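Local coordinates for nucleotidyl transferase (Methanothermobacter thermautotrophicus, PDB 6PLJ), which probably transfers nucleotidyl groups, perhaps in the synthesis of the pseudomurein cell wall, at residues L141-I144 with A145-A148; L196-M199 with L200-V204; R230-F233 with L234-N237. All coordinates share one frame; numbering follows the deposited sequence.

Overall arrangement
From the N terminus, the chain first builds strands 25-31, 77-82, 99-102 and 125-130 of the mixed sheet and then enters helix 138-147, whose last turns make interaction 1. Interaction 2 follows at the end of helix 192-201, where the chain turns into strand 205-210. Interaction 3 ends the modelled chain in helix 223-236. Each contact is local, between neighbouring turns of one helix, so none closes a long loop; they run in series without nesting or crossing. Interactions 1 and 2 pack on the sheet, their centres about 19 Å apart, whereas 230-237 lies beside strand 56-57, on the other side of the chain's centre from interaction 2.

Interaction 1: L141-I144 with A145-A148; sequences LRRI and AEHA
Ala145 N donates to Leu141 O at 2.9 Å, a nearly straight bond, and Glu146 N reaches Arg142 O at 3.0 Å; these are the i to i+4 bonds of an alpha helix in its last turns. The next amide, His147 N, is shared: a bond of 3.3 Å to Ile144 O arrives from above the carbonyl plane, and a second one to Arg143 O is weak, as expected where helical bonding frays. Beside it, CD2 of the His147 ring brings its edge to within 3.2 Å of Arg143 O, near the ring plane.

Arg142 and Glu146, one turn apart, make no direct salt bridge. With CG anti to the backbone N (chi1 -174°), the arginine carries its CG 3.6 Å from Glu146 OE2, then bends at chi3, and its guanidinium plane stands 62° from the carboxylate. A water fills the link, giving a proton to Glu146 OE2 at 2.8 Å and lying in plane at the guanidinium edge, where its bond from Arg142 NH1 is weak. Arg142 NH2 also makes a weak hydrogen bond to Ser72 O. Glu146 CG, meanwhile, lies over the backbone, 3.2 Å from Arg142 O.

The other side of the helix is apolar and packs on the mixed sheet: Leu141 and Ile144 meet Leu127 of strand 125-130, and Ile144 also touches Leu156 and Val209. Ile144 O bonds to Ser154 OG on strand 152-157, while the His147 ring stacks with Tyr207 of strand 205-210.

Interaction 2: L196-M199 with L200-V204; sequences LWMM and LEDGV
Leu200 N to Leu196 O, Glu201 N to Trp197 O and Asp202 N to Met198 O continue the alpha-helical bonding, until Val204 N skips back five residues to Met199 O at 2.8 Å while Gly203 N bonds to Leu200 O at 3.0 Å; with the positive phi of Gly203 (88°), the pair completes a Schellman motif. At these backbone angles a side chain in place of Gly203 would be strained against the carbonyl oxygen of Asp202.

The capping bond is flanked by an apolar contact between Val204 and Met199: Val204 CB lies 3.7 Å from Met199 CB as the two side chains meet at a slant. Val204 has CG1 anti to the backbone N (chi1 174°), which leaves CG2 beside that N and 3.3 Å from Met199 O, so the valine lies against both the carbonyl and the side chain of the methionine. Met199 runs extended beyond CG and packs on Leu180 and Tyr184 of helix 178-184 and on Val153 of strand 152-157; Val204 touches Tyr184 and Val153 as well.

On the other faces of the helix, side chains lie against backbone carbonyls. Leu200 CG sits 3.4 Å from Leu196 O, while Leu200 CD1 comes to 4.4 Å from Trp197 CE3, obliquely to the indole. Glu201 runs extended, its CG beside the backbone N (chi1 -71°) and 3.3 Å from Trp197 O.

The chemistry is thus divided: the Met199 carbonyl accepts the capping bond while the contact of this buried methionine with Val204 covers it, and a hydrogen bond from Asp202 OD2 to Tyr184 OH ties the carboxylate to helix 178-184.

Interaction 3: R230-F233 with L234-N237; sequences RDHF and LRTN. With EDO (1,2-ethanediol), chain E.
Thr236 meets His232 one turn back, its amide N giving a 3.0 Å bond to His232 O and its OG1 lying 3.0 Å from the same oxygen. A chi1 of 59° sets Thr236 OG1 between the backbone N and the carbonyl carbon; the hydroxyl also stands over one face of the His232 ring, offset toward the rim, and Thr236 CG2 lies 3.7 Å from His232 CE1.

Arg235 bends at chi3 and lays its guanidinium flat along the helix: His232 CA is 3.5 Å above its plane, and Asp231 O faces the same plane. Arg235 NH1 lies off the edge of the His232 ring, near its plane, and 3.8 Å from His232 CB. Alongside, Leu234 CD1 comes to 4.0 Å from Arg230 CG.

Asp231 looks outward, with OD2 accepting from both hydroxyls of an ethanediol, O1 at 2.7 Å and O2 at 2.8 Å, a molecule probably taken from the crystallisation liquor. An alanine here would remove the carboxylate, and would probably leave both diol hydroxyls without their acceptor and weaken whatever long-range pull the charge has on Arg235.

Further out, Arg230 rests on Leu57 of strand 56-57, as does Phe233 in the conformer described, and His232 touches Arg213 and Ile215. The arrangement is that of a surface C-terminal alpha helix, its i to i+4 bonding continued to Thr236 and one flank applied to the small two-stranded sheet.

Interaction 1: L141-I144 with A145-A148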
loop_
_atom_site.group_PDB
_atom_site.type_symbol
_atom_site.label_atom_id
_atom_site.label_comp_id
_atom_site.label_asym_id
_atom_site.label_seq_id
_atom_site.Cartn_x
_atom_site.Cartn_y
_atom_site.Cartn_z
ATOM N N LEU A 141 6.237 -8.778 1.716
ATOM C CA LEU A 141 5.632 -7.962 2.784
ATOM C C LEU A 141 6.194 -8.342 4.152
ATOM O O LEU A 141 6.516 -7.468 4.966
ATOM C CB LEU A 141 4.106 -8.121 2.765
ATOM C CG LEU A 141 3.409 -7.491 1.558
ATOM C CD1 LEU A 141 1.957 -7.921 1.446
ATOM C CD2 LEU A 141 3.503 -5.970 1.595
ATOM N N ARG A 142 6.324 -9.649 4.377
ATOM C CA ARG A 142 6.874 -10.154 5.626
ATOM C C ARG A 142 8.311 -9.673 5.835
ATOM O O ARG A 142 8.646 -9.214 6.924
ATOM C CB ARG A 142 6.799 -11.683 5.653
ATOM C CG ARG A 142 7.204 -12.315 6.971
ATOM C CD ARG A 142 7.206 -13.821 6.824
ATOM N NE ARG A 142 5.862 -14.374 6.627
ATOM C CZ ARG A 142 5.005 -14.704 7.600
ATOM N NH1 ARG A 142 5.314 -14.527 8.886
ATOM N NH2 ARG A 142 3.804 -15.198 7.279
ATOM N N ARG A 143 9.144 -9.758 4.792
ATOM C CA ARG A 143 10.531 -9.276 4.847
ATOM C C ARG A 143 10.596 -7.784 5.160
ATOM O O ARG A 143 11.428 -7.342 5.958
ATOM C CB ARG A 143 11.271 -9.559 3.545
ATOM C CG ARG A 143 11.771 -10.987 3.406
ATOM C CD ARG A 143 12.749 -11.136 2.244
ATOM N NE ARG A 143 12.042 -11.296 0.974
ATOM C CZ ARG A 143 11.481 -12.434 0.548
ATOM N NH1 ARG A 143 10.845 -12.459 -0.625
ATOM N NH2 ARG A 143 11.537 -13.552 1.281
ATOM N N ILE A 144 9.709 -7.010 4.537
ATOM C CA ILE A 144 9.640 -5.574 4.794
ATOM C C ILE A 144 9.297 -5.320 6.265
ATOM O O ILE A 144 9.977 -4.552 6.936
ATOM C CB ILE A 144 8.660 -4.869 3.821
ATOM C CG1 ILE A 144 9.285 -4.897 2.419
ATOM C CG2 ILE A 144 8.382 -3.417 4.240
ATOM C CD1 ILE A 144 8.370 -4.445 1.306
ATOM N N ALA A 145 8.283 -6.004 6.773
ATOM C CA ALA A 145 7.873 -5.809 8.165
ATOM C C ALA A 145 8.993 -6.165 9.139
ATOM O O ALA A 145 9.195 -5.461 10.150
ATOM C CB ALA A 145 6.607 -6.607 8.460
ATOM N N GLU A 146 9.731 -7.225 8.818
ATOM C CA GLU A 146 10.810 -7.731 9.684
ATOM C C GLU A 146 11.993 -6.781 9.832
ATOM O O GLU A 146 12.690 -6.831 10.846
ATOM C CB GLU A 146 11.338 -9.064 9.151
ATOM C CG GLU A 146 10.404 -10.248 9.345
ATOM C CD GLU A 146 10.843 -11.468 8.545
ATOM O OE1 GLU A 146 11.724 -11.334 7.662
ATOM O OE2 GLU A 146 10.311 -12.566 8.801
ATOM N N HIS A 147 12.232 -5.943 8.820
ATOM C CA HIS A 147 13.356 -5.005 8.810
ATOM C C HIS A 147 13.058 -3.649 9.446
ATOM O O HIS A 147 13.965 -2.828 9.605
ATOM C CB HIS A 147 13.864 -4.786 7.380
ATOM C CG HIS A 147 14.810 -5.841 6.907
ATOM N ND1 HIS A 147 16.149 -5.838 7.239
ATOM C CD2 HIS A 147 14.615 -6.928 6.124
ATOM C CE1 HIS A 147 16.739 -6.880 6.679
ATOM N NE2 HIS A 147 15.832 -7.557 5.998
ATOM N N ALA A 148 11.797 -3.393 9.789
ATOM C CA ALA A 148 11.414 -2.148 10.426
ATOM C C ALA A 148 11.699 -2.265 11.922
ATOM O O ALA A 148 11.662 -3.354 12.480
ATOM C CB ALA A 148 9.938 -1.878 10.197
HETATM O O HOH W 1 7.909 -12.772 10.292
#

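Interaction 2: L196-M199 with L200-V204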
loop_
_atom_site.group_PDB
_atom_site.type_symbol
_atom_site.label_atom_id
_atom_site.label_comp_id
_atom_site.label_asym_id
_atom_site.label_seq_id
_atom_site.Cartn_x
_atom_site.Cartn_y
_atom_site.Cartn_z
ATOM N N LEU A 196 9.648 10.310 2.152
ATOM C CA LEU A 196 10.810 9.444 2.258
ATOM C C LEU A 196 12.114 10.250 2.071
ATOM O O LEU A 196 13.094 10.035 2.782
ATOM C CB LEU A 196 10.720 8.309 1.242
ATOM C CG LEU A 196 9.543 7.352 1.431
ATOM C CD1 LEU A 196 9.386 6.467 0.205
ATOM C CD2 LEU A 196 9.730 6.512 2.680
ATOM N N TRP A 197 12.089 11.177 1.122
ATOM C CA TRP A 197 13.212 12.101 0.913
ATOM C C TRP A 197 13.446 12.985 2.144
ATOM O O TRP A 197 14.587 13.225 2.516
ATOM C CB TRP A 197 12.969 12.979 -0.311
ATOM C CG TRP A 197 13.139 12.283 -1.624
ATOM C CD1 TRP A 197 12.155 11.937 -2.501
ATOM C CD2 TRP A 197 14.376 11.897 -2.236
ATOM N NE1 TRP A 197 12.696 11.346 -3.613
ATOM C CE2 TRP A 197 14.058 11.312 -3.482
ATOM C CE3 TRP A 197 15.720 11.986 -1.853
ATOM C CZ2 TRP A 197 15.037 10.827 -4.358
ATOM C CZ3 TRP A 197 16.699 11.489 -2.721
ATOM C CH2 TRP A 197 16.345 10.915 -3.955
ATOM N N MET A 198 12.359 13.455 2.758
ATOM C CA MET A 198 12.424 14.194 4.029
ATOM C C MET A 198 13.100 13.377 5.122
ATOM O O MET A 198 14.008 13.862 5.796
ATOM C CB MET A 198 11.022 14.566 4.502
ATOM C CG MET A 198 10.482 15.877 3.973
ATOM S SD MET A 198 9.114 16.423 5.010
ATOM C CE MET A 198 9.780 16.049 6.631
ATOM N N MET A 199 12.647 12.133 5.290
ATOM C CA MET A 199 13.244 11.203 6.242
ATOM C C MET A 199 14.748 11.006 6.037
ATOM O O MET A 199 15.522 11.043 6.995
ATOM C CB MET A 199 12.560 9.829 6.166
ATOM C CG MET A 199 11.168 9.794 6.752
ATOM S SD MET A 199 10.396 8.183 6.441
ATOM C CE MET A 199 8.737 8.588 6.975
ATOM N N LEU A 200 15.152 10.786 4.787
ATOM C CA LEU A 200 16.573 10.637 4.474
ATOM C C LEU A 200 17.376 11.899 4.830
ATOM O O LEU A 200 18.458 11.785 5.413
ATOM C CB LEU A 200 16.761 10.282 2.998
ATOM C CG LEU A 200 16.324 8.858 2.625
ATOM C CD1 LEU A 200 16.231 8.734 1.108
ATOM C CD2 LEU A 200 17.264 7.809 3.188
ATOM N N GLU A 201 16.835 13.070 4.504
ATOM C CA GLU A 201 17.460 14.366 4.859
ATOM C C GLU A 201 17.628 14.504 6.372
ATOM O O GLU A 201 18.656 15.002 6.850
ATOM C CB GLU A 201 16.627 15.536 4.337
ATOM C CG GLU A 201 16.664 15.713 2.824
ATOM C CD GLU A 201 15.491 16.515 2.270
ATOM O OE1 GLU A 201 14.670 17.048 3.052
ATOM O OE2 GLU A 201 15.390 16.617 1.029
ATOM N N ASP A 202 16.622 14.040 7.120
ATOM C CA ASP A 202 16.662 14.046 8.579
ATOM C C ASP A 202 17.571 12.974 9.184
ATOM O O ASP A 202 17.745 12.940 10.400
ATOM C CB ASP A 202 15.239 13.899 9.157
ATOM C CG ASP A 202 14.336 15.083 8.831
ATOM O OD1 ASP A 202 14.837 16.169 8.462
ATOM O OD2 ASP A 202 13.100 14.943 8.947
ATOM N N GLY A 203 18.126 12.079 8.367
ATOM C CA GLY A 203 19.028 11.042 8.847
ATOM C C GLY A 203 18.326 9.772 9.291
ATOM O O GLY A 203 18.944 8.908 9.908
ATOM N N VAL A 204 17.041 9.643 8.949
ATOM C CA VAL A 204 16.282 8.436 9.249
ATOM C C VAL A 204 16.868 7.317 8.411
ATOM O O VAL A 204 17.103 7.513 7.212
ATOM C CB VAL A 204 14.788 8.581 8.885
ATOM C CG1 VAL A 204 14.043 7.259 9.081
ATOM C CG2 VAL A 204 14.132 9.706 9.679
#

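Interaction 3: R230-F233 with L234-N237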
loop_
_atom_site.group_PDB
_atom_site.type_symbol
_atom_site.label_atom_id
_atom_site.label_comp_id
_atom_site.label_asym_id
_atom_site.label_seq_id
_atom_site.Cartn_x
_atom_site.Cartn_y
_atom_site.Cartn_z
ATOM N N ARG A 230 -2.489 -8.427 -14.141
ATOM C CA ARG A 230 -3.410 -9.540 -14.452
ATOM C C ARG A 230 -2.650 -10.634 -15.214
ATOM O O ARG A 230 -2.856 -11.764 -14.938
ATOM C CB ARG A 230 -4.629 -9.029 -15.230
ATOM C CG ARG A 230 -5.613 -10.111 -15.647
ATOM C CD ARG A 230 -6.776 -9.535 -16.460
ATOM N NE ARG A 230 -6.424 -9.421 -17.863
ATOM C CZ ARG A 230 -7.173 -8.863 -18.807
ATOM N NH1 ARG A 230 -6.724 -8.822 -20.050
ATOM N NH2 ARG A 230 -8.346 -8.328 -18.516
ATOM N N ASP A 231 -1.816 -10.242 -16.165
ATOM C CA ASP A 231 -1.037 -11.226 -16.931
ATOM C C ASP A 231 -0.115 -12.049 -16.032
ATOM O O ASP A 231 0.045 -13.264 -16.234
ATOM C CB ASP A 231 -0.227 -10.549 -18.038
ATOM C CG ASP A 231 -1.095 -10.048 -19.191
ATOM O OD1 ASP A 231 -2.287 -10.416 -19.289
ATOM O OD2 ASP A 231 -0.564 -9.260 -19.991
ATOM N N HIS A 232 0.487 -11.398 -15.044
ATOM C CA HIS A 232 1.317 -12.101 -14.061
ATOM C C HIS A 232 0.509 -13.113 -13.246
ATOM O O HIS A 232 0.950 -14.248 -13.055
ATOM C CB HIS A 232 1.976 -11.082 -13.138
ATOM C CG HIS A 232 2.523 -11.649 -11.874
ATOM N ND1 HIS A 232 3.612 -12.484 -11.841
ATOM C CD2 HIS A 232 2.161 -11.449 -10.587
ATOM C CE1 HIS A 232 3.892 -12.790 -10.584
ATOM N NE2 HIS A 232 3.019 -12.177 -9.804
ATOM N N PHE A 233 -0.655 -12.672 -12.767
ATOM C CA PHE A 233 -1.571 -13.520 -11.997
ATOM C C PHE A 233 -2.032 -14.731 -12.825
ATOM O O PHE A 233 -2.004 -15.864 -12.330
ATOM C CB PHE A 233 -2.765 -12.698 -11.479
ATOM C CG PHE A 233 -2.527 -12.050 -10.131
ATOM C CD1 PHE A 233 -1.581 -11.054 -9.975
ATOM C CD2 PHE A 233 -3.264 -12.439 -9.023
ATOM C CE1 PHE A 233 -1.356 -10.474 -8.742
ATOM C CE2 PHE A 233 -3.052 -11.855 -7.788
ATOM C CZ PHE A 233 -2.101 -10.867 -7.647
ATOM N N LEU A 234 -2.401 -14.502 -14.085
ATOM C CA LEU A 234 -2.804 -15.601 -14.999
ATOM C C LEU A 234 -1.671 -16.622 -15.194
ATOM O O LEU A 234 -1.930 -17.825 -15.301
ATOM C CB LEU A 234 -3.275 -15.064 -16.354
ATOM C CG LEU A 234 -4.634 -14.360 -16.347
ATOM C CD1 LEU A 234 -4.845 -13.562 -17.620
ATOM C CD2 LEU A 234 -5.773 -15.354 -16.150
ATOM N N ARG A 235 -0.420 -16.158 -15.222
ATOM C CA ARG A 235 0.730 -17.069 -15.366
ATOM C C ARG A 235 0.980 -17.912 -14.137
ATOM O O ARG A 235 1.263 -19.102 -14.263
ATOM C CB ARG A 235 2.030 -16.328 -15.648
ATOM C CG ARG A 235 2.224 -15.915 -17.078
ATOM C CD ARG A 235 3.677 -15.513 -17.288
ATOM N NE ARG A 235 4.038 -14.338 -16.491
ATOM C CZ ARG A 235 3.823 -13.066 -16.847
ATOM N NH1 ARG A 235 4.202 -12.094 -16.032
ATOM N NH2 ARG A 235 3.236 -12.752 -17.994
ATOM N N THR A 236 0.897 -17.289 -12.961
ATOM C CA THR A 236 1.266 -17.928 -11.702
ATOM C C THR A 236 0.070 -18.580 -11.000
ATOM O O THR A 236 0.208 -19.028 -9.860
ATOM C CB THR A 236 1.935 -16.913 -10.759
ATOM O OG1 THR A 236 1.032 -15.830 -10.503
ATOM C CG2 THR A 236 3.208 -16.357 -11.391
ATOM N N ASN A 237 -1.074 -18.619 -11.698
ATOM C CA ASN A 237 -2.330 -19.292 -11.304
ATOM C C ASN A 237 -3.215 -18.355 -10.495
ATOM O O ASN A 237 -4.364 -18.135 -10.877
ATOM C CB ASN A 237 -2.119 -20.636 -10.585
ATOM C CG ASN A 237 -1.185 -21.571 -11.342
ATOM O OD1 ASN A 237 -0.906 -21.373 -12.529
ATOM N ND2 ASN A 237 -0.693 -22.594 -10.654
HETATM C C1 EDO E . -2.332 -6.823 -22.353
HETATM O O1 EDO E . -2.305 -8.074 -21.662
HETATM C C2 EDO E . -1.055 -6.063 -22.035
HETATM O O2 EDO E . -0.492 -6.581 -20.822
#